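PDB 4N6F: putative thiosugar synthase from Amycolatopsis orientalis, which probably makes a 2-thiosugar by chemistry related to that of the thiazole synthase ThiG, and binds a phosphosugar inside a TIM barrel. Local coordinates for residues A[43-54]-A[73-83]; A[98-109]-A[131-140]. All blocks are in the same frame, centred on the assembly; numbering follows the deposited sequence.

Contact 1: residues A[43-54]-A[73-83]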
# COMPACT_ATOMS: atom_id res chain seq x y z
N LEU A 43 0.77 1.37 19.70
CA LEU A 43 0.90 2.82 19.53
C LEU A 43 2.32 3.22 19.11
O LEU A 43 2.47 4.11 18.26
CB LEU A 43 0.47 3.58 20.79
CG LEU A 43 -1.03 3.56 21.11
CD1 LEU A 43 -1.31 4.29 22.42
CD2 LEU A 43 -1.88 4.17 20.01
N ASN A 44 3.34 2.56 19.67
CA ASN A 44 4.73 2.79 19.24
C ASN A 44 4.95 2.39 17.79
O ASN A 44 5.41 3.21 17.00
CB ASN A 44 5.74 2.04 20.13
CG ASN A 44 6.02 2.76 21.44
OD1 ASN A 44 5.96 3.98 21.52
ND2 ASN A 44 6.35 1.99 22.47
N ALA A 45 4.63 1.15 17.44
CA ALA A 45 4.91 0.64 16.09
C ALA A 45 4.05 1.27 14.99
O ALA A 45 4.49 1.38 13.85
CB ALA A 45 4.77 -0.87 16.06
N ALA A 46 2.82 1.66 15.31
CA ALA A 46 2.00 2.44 14.36
C ALA A 46 2.50 3.89 14.15
O ALA A 46 2.12 4.52 13.17
CB ALA A 46 0.55 2.45 14.81
N GLY A 47 3.34 4.40 15.05
CA GLY A 47 3.82 5.79 14.97
C GLY A 47 2.72 6.78 15.30
O GLY A 47 2.74 7.93 14.86
N ALA A 48 1.75 6.32 16.09
CA ALA A 48 0.58 7.09 16.47
C ALA A 48 0.89 8.31 17.32
O ALA A 48 1.81 8.29 18.13
CB ALA A 48 -0.39 6.18 17.22
N ASP A 49 0.08 9.36 17.17
CA ASP A 49 0.18 10.55 18.04
C ASP A 49 -1.16 10.97 18.65
O ASP A 49 -1.27 12.05 19.22
CB ASP A 49 0.82 11.72 17.28
CG ASP A 49 -0.04 12.26 16.13
OD1 ASP A 49 -1.23 11.88 15.99
OD2 ASP A 49 0.50 13.07 15.35
N VAL A 50 -2.18 10.11 18.53
CA VAL A 50 -3.47 10.35 19.15
C VAL A 50 -3.74 9.23 20.16
O VAL A 50 -3.60 8.06 19.83
CB VAL A 50 -4.60 10.40 18.09
CG1 VAL A 50 -5.97 10.39 18.75
CG2 VAL A 50 -4.45 11.63 17.22
N PHE A 51 -4.14 9.60 21.37
CA PHE A 51 -4.43 8.64 22.42
C PHE A 51 -5.92 8.70 22.70
O PHE A 51 -6.41 9.66 23.27
CB PHE A 51 -3.63 9.00 23.68
CG PHE A 51 -3.92 8.12 24.87
CD1 PHE A 51 -3.80 6.75 24.78
CD2 PHE A 51 -4.31 8.68 26.08
CE1 PHE A 51 -4.08 5.93 25.87
CE2 PHE A 51 -4.59 7.87 27.18
CZ PHE A 51 -4.47 6.49 27.07
N ILE A 52 -6.64 7.67 22.30
CA ILE A 52 -8.07 7.66 22.45
C ILE A 52 -8.36 7.09 23.81
O ILE A 52 -8.09 5.97 24.07
CB ILE A 52 -8.76 6.86 21.36
CG1 ILE A 52 -8.62 7.54 20.02
CG2 ILE A 52 -10.22 6.69 21.67
CD1 ILE A 52 -8.74 6.62 18.86
N THR A 53 -8.91 7.90 24.68
CA THR A 53 -8.99 7.60 26.06
C THR A 53 -10.36 7.51 26.67
O THR A 53 -11.25 8.24 26.35
CB THR A 53 -8.12 8.54 26.87
OG1 THR A 53 -7.96 8.02 28.18
CG2 THR A 53 -8.72 9.88 26.96
N THR A 54 -10.48 6.56 27.57
CA THR A 54 -11.65 6.32 28.40
C THR A 54 -11.38 6.64 29.87
O THR A 54 -12.06 6.18 30.74
CB THR A 54 -12.15 4.88 28.25
OG1 THR A 54 -11.10 3.97 28.52
CG2 THR A 54 -12.60 4.62 26.86
N LEU A 73 4.82 4.43 27.94
CA LEU A 73 4.63 5.28 26.77
C LEU A 73 4.74 6.73 27.21
O LEU A 73 4.29 7.05 28.30
CB LEU A 73 3.23 5.09 26.18
CG LEU A 73 3.02 4.28 24.91
CD1 LEU A 73 1.57 4.43 24.49
CD2 LEU A 73 3.94 4.71 23.78
N PRO A 74 5.30 7.60 26.37
CA PRO A 74 5.26 9.04 26.65
C PRO A 74 3.91 9.64 26.24
O PRO A 74 3.78 10.19 25.15
CB PRO A 74 6.40 9.60 25.78
CG PRO A 74 6.47 8.67 24.61
CD PRO A 74 6.09 7.30 25.15
N LEU A 75 2.92 9.55 27.12
CA LEU A 75 1.56 10.00 26.79
C LEU A 75 1.46 11.52 26.61
O LEU A 75 0.48 12.02 26.07
CB LEU A 75 0.55 9.51 27.82
CG LEU A 75 0.38 7.99 27.91
CD1 LEU A 75 -0.54 7.64 29.07
CD2 LEU A 75 -0.15 7.38 26.62
N ASP A 76 2.50 12.25 27.04
CA ASP A 76 2.60 13.69 26.78
C ASP A 76 2.85 14.01 25.31
O ASP A 76 2.55 15.11 24.87
CB ASP A 76 3.73 14.30 27.63
CG ASP A 76 5.10 13.73 27.30
OD1 ASP A 76 5.40 12.60 27.74
OD2 ASP A 76 5.88 14.39 26.58
N ASP A 77 3.42 13.07 24.56
CA ASP A 77 3.61 13.26 23.12
C ASP A 77 2.30 13.09 22.32
O ASP A 77 2.29 13.34 21.13
CB ASP A 77 4.66 12.28 22.58
CG ASP A 77 6.09 12.61 23.04
OD1 ASP A 77 6.30 13.69 23.63
OD2 ASP A 77 6.99 11.78 22.78
N PHE A 78 1.23 12.66 22.98
CA PHE A 78 -0.01 12.33 22.29
C PHE A 78 -1.04 13.42 22.52
O PHE A 78 -1.07 14.04 23.59
CB PHE A 78 -0.57 11.00 22.80
CG PHE A 78 0.23 9.80 22.40
CD1 PHE A 78 1.48 9.56 22.96
CD2 PHE A 78 -0.26 8.90 21.47
CE1 PHE A 78 2.23 8.45 22.60
CE2 PHE A 78 0.48 7.78 21.11
CZ PHE A 78 1.73 7.56 21.67
N THR A 79 -1.88 13.65 21.52
CA THR A 79 -3.12 14.39 21.73
C THR A 79 -4.15 13.42 22.29
O THR A 79 -4.40 12.36 21.71
CB THR A 79 -3.64 14.99 20.42
OG1 THR A 79 -2.68 15.91 19.91
CG2 THR A 79 -4.96 15.73 20.64
N TRP A 80 -4.75 13.79 23.42
CA TRP A 80 -5.77 12.94 24.05
C TRP A 80 -7.14 13.29 23.52
O TRP A 80 -7.51 14.46 23.48
CB TRP A 80 -5.77 13.11 25.58
CG TRP A 80 -4.54 12.59 26.27
CD1 TRP A 80 -3.26 12.61 25.81
CD2 TRP A 80 -4.48 11.99 27.57
NE1 TRP A 80 -2.41 12.05 26.73
CE2 TRP A 80 -3.13 11.66 27.82
CE3 TRP A 80 -5.44 11.70 28.54
CZ2 TRP A 80 -2.72 11.06 29.01
CZ3 TRP A 80 -5.03 11.10 29.73
CH2 TRP A 80 -3.68 10.78 29.95
N ILE A 81 -7.91 12.29 23.12
CA ILE A 81 -9.26 12.54 22.68
C ILE A 81 -10.21 11.54 23.32
O ILE A 81 -9.87 10.37 23.51
CB ILE A 81 -9.39 12.53 21.13
CG1 ILE A 81 -9.31 11.12 20.53
CG2 ILE A 81 -8.33 13.42 20.50
CD1 ILE A 81 -9.85 11.07 19.12
N GLY A 82 -11.40 12.00 23.67
CA GLY A 82 -12.40 11.13 24.25
C GLY A 82 -13.18 10.38 23.19
O GLY A 82 -13.01 10.61 21.99
N THR A 83 -14.04 9.49 23.65
CA THR A 83 -14.86 8.69 22.77
C THR A 83 -16.26 8.45 23.35
O THR A 83 -16.43 8.46 24.58
CB THR A 83 -14.18 7.34 22.46
OG1 THR A 83 -15.05 6.55 21.66
CG2 THR A 83 -13.84 6.58 23.74
O HOH W 1 -1.17 14.78 18.23
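F51 and W80, bridged residues on adjacent parallel strands, meet in a T-shaped stack. The F51 edge, through CD2, points at the W80 face; the centroids of the F51 ring and the W80 six-membered ring lie 4.9 Å apart and the planes stand at 72°. One face of the F51 ring also receives L75 CD2, a CH-pi contact 4.1 Å from the centroid and only 8° off the normal. With CG anti to the backbone N (chi1 176°), F51 carries its ring to both partners. On the sheet face of V50, I52 and I81, I52 CG1 lies 3.7 Å from I81 CG1, the two side chains running alongside each other.

Further out, W80 NE1 donates to L75 O (3.0 Å) in the indole plane, fixing the rotation of the ring; L75 O takes F78 N on the opposite face of its carbonyl. Four backbone bonds set the strand register, from T79 N to D49 O (2.9 Å) through to T53 N to I81 O (2.9 Å). L66 of helix 60-70 touches F51, L75 and W80, while V50 meets L27 of strand 26-28. Two parallel strands joined through helix 60-70 make a beta-alpha-beta unit, the repeating element of a TIM barrel.

Contact 2: residues A[98-109]-A[131-140]; sequences RILRDSLGIEIL and ELRAEGMELL
L109 and M137 join the strand ends of a beta-alpha-beta unit of the TIM barrel (strand 108-111, helix 122-134, strand 138-143), and R98 ties helix 90-104 to the C-terminal end of helix 122-134 outside them. M137, bent at chi2 and chi3, folds its methyl back against the other segment, where CE lies 3.6 Å from E107 O. L109 sends CD2 to L132 CD1 at 3.6 Å, the two side chains crossing at about a right angle, and the same methyl touches L139 CD2, the L109 and L139 side chains lying side by side. This places leucines of both strands against helix 122-134; A97 of helix 90-104 touches L109 and L132 as well.

R98, bent at chi2, lays its guanidinium almost coplanar with the E135 carboxylate, the planes 13° apart. Its NE donates to the syn lone pair of E135 OE1 at 2.8 Å; the approach of NH2 to that oxygen is too short to be trusted in detail. NH2 also reaches the anti lone pair of E131 OE1 at 3.1 Å, tilted from the guanidinium plane. R101 joins the network end-on: NH1 and NH2 both grip E135 OE2, at 2.7 and 3.0 Å, from within their own plane. With a leucine in place of R101, which has no N-H to offer, E135 OE2 would probably be left with the weak bond from R98 NE, and the carboxylate less firmly held.

I108 and L109 pair in parallel with E138 and L139 of the next strand, and E138 N donates to E107 O just before it. The backbone bonds are nearly straight at their acceptors: L140 N reaches L109 O at 2.9 Å, with a C=O...N angle of 167°.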
# COMPACT_ATOMS: atom_id res chain seq x y z
N ARG A 98 -20.39 15.15 27.64
CA ARG A 98 -20.44 16.21 28.66
C ARG A 98 -19.63 15.86 29.91
O ARG A 98 -18.95 16.72 30.47
CB ARG A 98 -21.89 16.55 29.07
CG ARG A 98 -22.56 17.62 28.23
CD ARG A 98 -23.69 17.06 27.39
NE ARG A 98 -24.42 18.11 26.67
CZ ARG A 98 -25.65 17.99 26.16
NH1 ARG A 98 -26.33 16.86 26.29
NH2 ARG A 98 -26.20 19.02 25.53
N ILE A 99 -19.71 14.61 30.35
CA ILE A 99 -18.92 14.15 31.50
C ILE A 99 -17.43 14.20 31.18
O ILE A 99 -16.64 14.70 31.98
CB ILE A 99 -19.33 12.73 31.98
CG1 ILE A 99 -20.51 12.81 32.97
CG2 ILE A 99 -18.17 12.02 32.67
CD1 ILE A 99 -21.86 13.07 32.34
N LEU A 100 -17.07 13.68 30.01
CA LEU A 100 -15.69 13.73 29.53
C LEU A 100 -15.08 15.13 29.64
O LEU A 100 -13.94 15.29 30.09
CB LEU A 100 -15.64 13.28 28.07
CG LEU A 100 -14.36 13.62 27.31
CD1 LEU A 100 -13.24 12.69 27.76
CD2 LEU A 100 -14.58 13.53 25.81
N ARG A 101 -15.82 16.14 29.19
CA ARG A 101 -15.37 17.52 29.22
C ARG A 101 -15.27 18.04 30.65
O ARG A 101 -14.26 18.63 31.03
CB ARG A 101 -16.32 18.41 28.41
CG ARG A 101 -15.98 19.89 28.39
CD ARG A 101 -17.09 20.69 27.74
NE ARG A 101 -18.36 20.51 28.46
CZ ARG A 101 -19.58 20.51 27.90
NH1 ARG A 101 -19.74 20.69 26.59
NH2 ARG A 101 -20.65 20.32 28.67
N ASP A 102 -16.31 17.82 31.44
CA ASP A 102 -16.37 18.32 32.82
C ASP A 102 -15.38 17.62 33.74
O ASP A 102 -14.72 18.27 34.55
CB ASP A 102 -17.80 18.18 33.38
CG ASP A 102 -18.83 18.98 32.58
OD1 ASP A 102 -18.46 19.99 31.95
OD2 ASP A 102 -20.01 18.59 32.60
N SER A 103 -15.25 16.30 33.61
CA SER A 103 -14.37 15.51 34.47
C SER A 103 -12.89 15.62 34.09
O SER A 103 -12.03 15.65 34.96
CB SER A 103 -14.80 14.04 34.49
OG SER A 103 -14.54 13.40 33.25
N LEU A 104 -12.60 15.67 32.78
CA LEU A 104 -11.21 15.67 32.31
C LEU A 104 -10.73 16.95 31.64
O LEU A 104 -9.54 17.10 31.39
CB LEU A 104 -10.99 14.53 31.31
CG LEU A 104 -11.16 13.10 31.79
CD1 LEU A 104 -10.85 12.16 30.63
CD2 LEU A 104 -10.26 12.82 32.99
N GLY A 105 -11.65 17.86 31.32
CA GLY A 105 -11.29 19.04 30.53
C GLY A 105 -10.83 18.71 29.11
O GLY A 105 -10.06 19.46 28.52
N ILE A 106 -11.30 17.58 28.58
CA ILE A 106 -11.02 17.20 27.19
C ILE A 106 -12.20 17.63 26.32
O ILE A 106 -13.35 17.26 26.59
CB ILE A 106 -10.79 15.68 27.07
CG1 ILE A 106 -9.40 15.33 27.62
CG2 ILE A 106 -10.89 15.22 25.62
CD1 ILE A 106 -9.18 13.85 27.84
N GLU A 107 -11.90 18.40 25.28
CA GLU A 107 -12.93 18.95 24.39
C GLU A 107 -12.93 18.33 22.99
O GLU A 107 -13.82 18.62 22.20
CB GLU A 107 -12.79 20.48 24.30
CG GLU A 107 -13.51 21.22 25.43
CD GLU A 107 -13.03 22.65 25.65
OE1 GLU A 107 -11.80 22.88 25.74
OE2 GLU A 107 -13.88 23.56 25.75
N ILE A 108 -11.96 17.47 22.68
CA ILE A 108 -11.94 16.79 21.39
C ILE A 108 -12.51 15.39 21.54
O ILE A 108 -12.08 14.63 22.41
CB ILE A 108 -10.52 16.69 20.82
CG1 ILE A 108 -9.87 18.07 20.76
CG2 ILE A 108 -10.55 16.05 19.44
CD1 ILE A 108 -8.37 18.00 20.57
N LEU A 109 -13.44 15.04 20.65
CA LEU A 109 -14.29 13.88 20.82
C LEU A 109 -14.43 13.01 19.58
O LEU A 109 -14.82 13.48 18.50
CB LEU A 109 -15.68 14.33 21.26
CG LEU A 109 -16.66 13.21 21.62
CD1 LEU A 109 -16.29 12.59 22.97
CD2 LEU A 109 -18.09 13.73 21.64
N GLU A 131 -25.76 19.39 18.60
CA GLU A 131 -25.93 19.68 20.02
C GLU A 131 -24.57 19.87 20.71
O GLU A 131 -24.39 20.80 21.50
CB GLU A 131 -26.73 18.58 20.69
CG GLU A 131 -27.40 19.00 21.99
CD GLU A 131 -28.35 17.93 22.50
OE1 GLU A 131 -28.18 17.52 23.67
OE2 GLU A 131 -29.25 17.50 21.73
N LEU A 132 -23.61 18.99 20.41
CA LEU A 132 -22.27 19.12 21.00
C LEU A 132 -21.49 20.32 20.46
O LEU A 132 -20.71 20.92 21.19
CB LEU A 132 -21.48 17.83 20.85
CG LEU A 132 -22.03 16.69 21.72
CD1 LEU A 132 -21.30 15.38 21.44
CD2 LEU A 132 -21.95 17.02 23.20
N ARG A 133 -21.71 20.67 19.19
CA ARG A 133 -21.07 21.85 18.59
C ARG A 133 -21.56 23.15 19.23
O ARG A 133 -20.78 24.10 19.37
CB ARG A 133 -21.31 21.91 17.07
CG ARG A 133 -20.41 20.97 16.26
CD ARG A 133 -18.94 21.32 16.40
NE ARG A 133 -18.68 22.70 16.00
CZ ARG A 133 -17.70 23.48 16.46
NH1 ARG A 133 -17.57 24.72 16.01
NH2 ARG A 133 -16.86 23.04 17.39
N ALA A 134 -22.84 23.20 19.61
CA ALA A 134 -23.40 24.38 20.30
C ALA A 134 -22.68 24.64 21.62
O ALA A 134 -22.61 25.78 22.07
CB ALA A 134 -24.89 24.21 20.54
N GLU A 135 -22.15 23.59 22.23
CA GLU A 135 -21.35 23.73 23.45
C GLU A 135 -19.83 23.86 23.22
O GLU A 135 -19.06 23.76 24.16
CB GLU A 135 -21.61 22.55 24.36
CG GLU A 135 -23.06 22.41 24.77
CD GLU A 135 -23.30 21.14 25.54
OE1 GLU A 135 -24.38 20.54 25.36
OE2 GLU A 135 -22.41 20.73 26.31
N GLY A 136 -19.42 24.07 21.98
CA GLY A 136 -18.00 24.25 21.67
C GLY A 136 -17.12 23.00 21.73
O GLY A 136 -15.89 23.12 21.78
N MET A 137 -17.71 21.81 21.71
CA MET A 137 -16.90 20.60 21.58
C MET A 137 -16.36 20.46 20.15
O MET A 137 -17.00 20.87 19.18
CB MET A 137 -17.70 19.36 21.96
CG MET A 137 -18.05 19.29 23.44
SD MET A 137 -18.09 17.61 24.07
CE MET A 137 -16.35 17.35 24.39
N GLU A 138 -15.18 19.87 20.04
CA GLU A 138 -14.55 19.62 18.75
C GLU A 138 -14.77 18.16 18.40
O GLU A 138 -14.45 17.28 19.19
CB GLU A 138 -13.07 19.96 18.82
CG GLU A 138 -12.78 21.46 18.99
CD GLU A 138 -12.87 22.27 17.70
OE1 GLU A 138 -12.78 23.51 17.79
OE2 GLU A 138 -13.00 21.70 16.58
N LEU A 139 -15.32 17.89 17.21
CA LEU A 139 -15.89 16.58 16.91
C LEU A 139 -15.29 15.90 15.71
O LEU A 139 -15.05 16.53 14.68
CB LEU A 139 -17.40 16.69 16.68
CG LEU A 139 -18.21 17.33 17.81
CD1 LEU A 139 -19.66 17.40 17.39
CD2 LEU A 139 -18.07 16.56 19.11
N LEU A 140 -15.09 14.59 15.86
CA LEU A 140 -14.74 13.68 14.79
C LEU A 140 -15.81 12.58 14.75
O LEU A 140 -15.64 11.52 15.37
CB LEU A 140 -13.35 13.09 15.00
CG LEU A 140 -12.15 14.06 14.87
CD1 LEU A 140 -11.86 14.80 16.15
CD2 LEU A 140 -10.90 13.30 14.45

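Overall arrangement
Both contacts close beta-alpha-beta units of one parallel barrel, and they follow each other along the chain. Strands 79-83 and 108-111 are neighbours in the sheet: G82 N lies 3.0 Å from I108 O, a probable hydrogen bond, although the contact centres are 18 Å apart. Contact 1 is the more buried, with 11 of 18 touching residues buried against 6 of 15, and its centre is about 11 Å from that of the chain against about 16 Å. Its side-chain chemistry is aromatic and aliphatic; the T83 side chain comes within about 5 Å of the bound fructose 6-phosphate. Contact 2 keeps leucines and a methionine inside but adds charged pairs between helix 90-104 and the C-terminal end of helix 122-134.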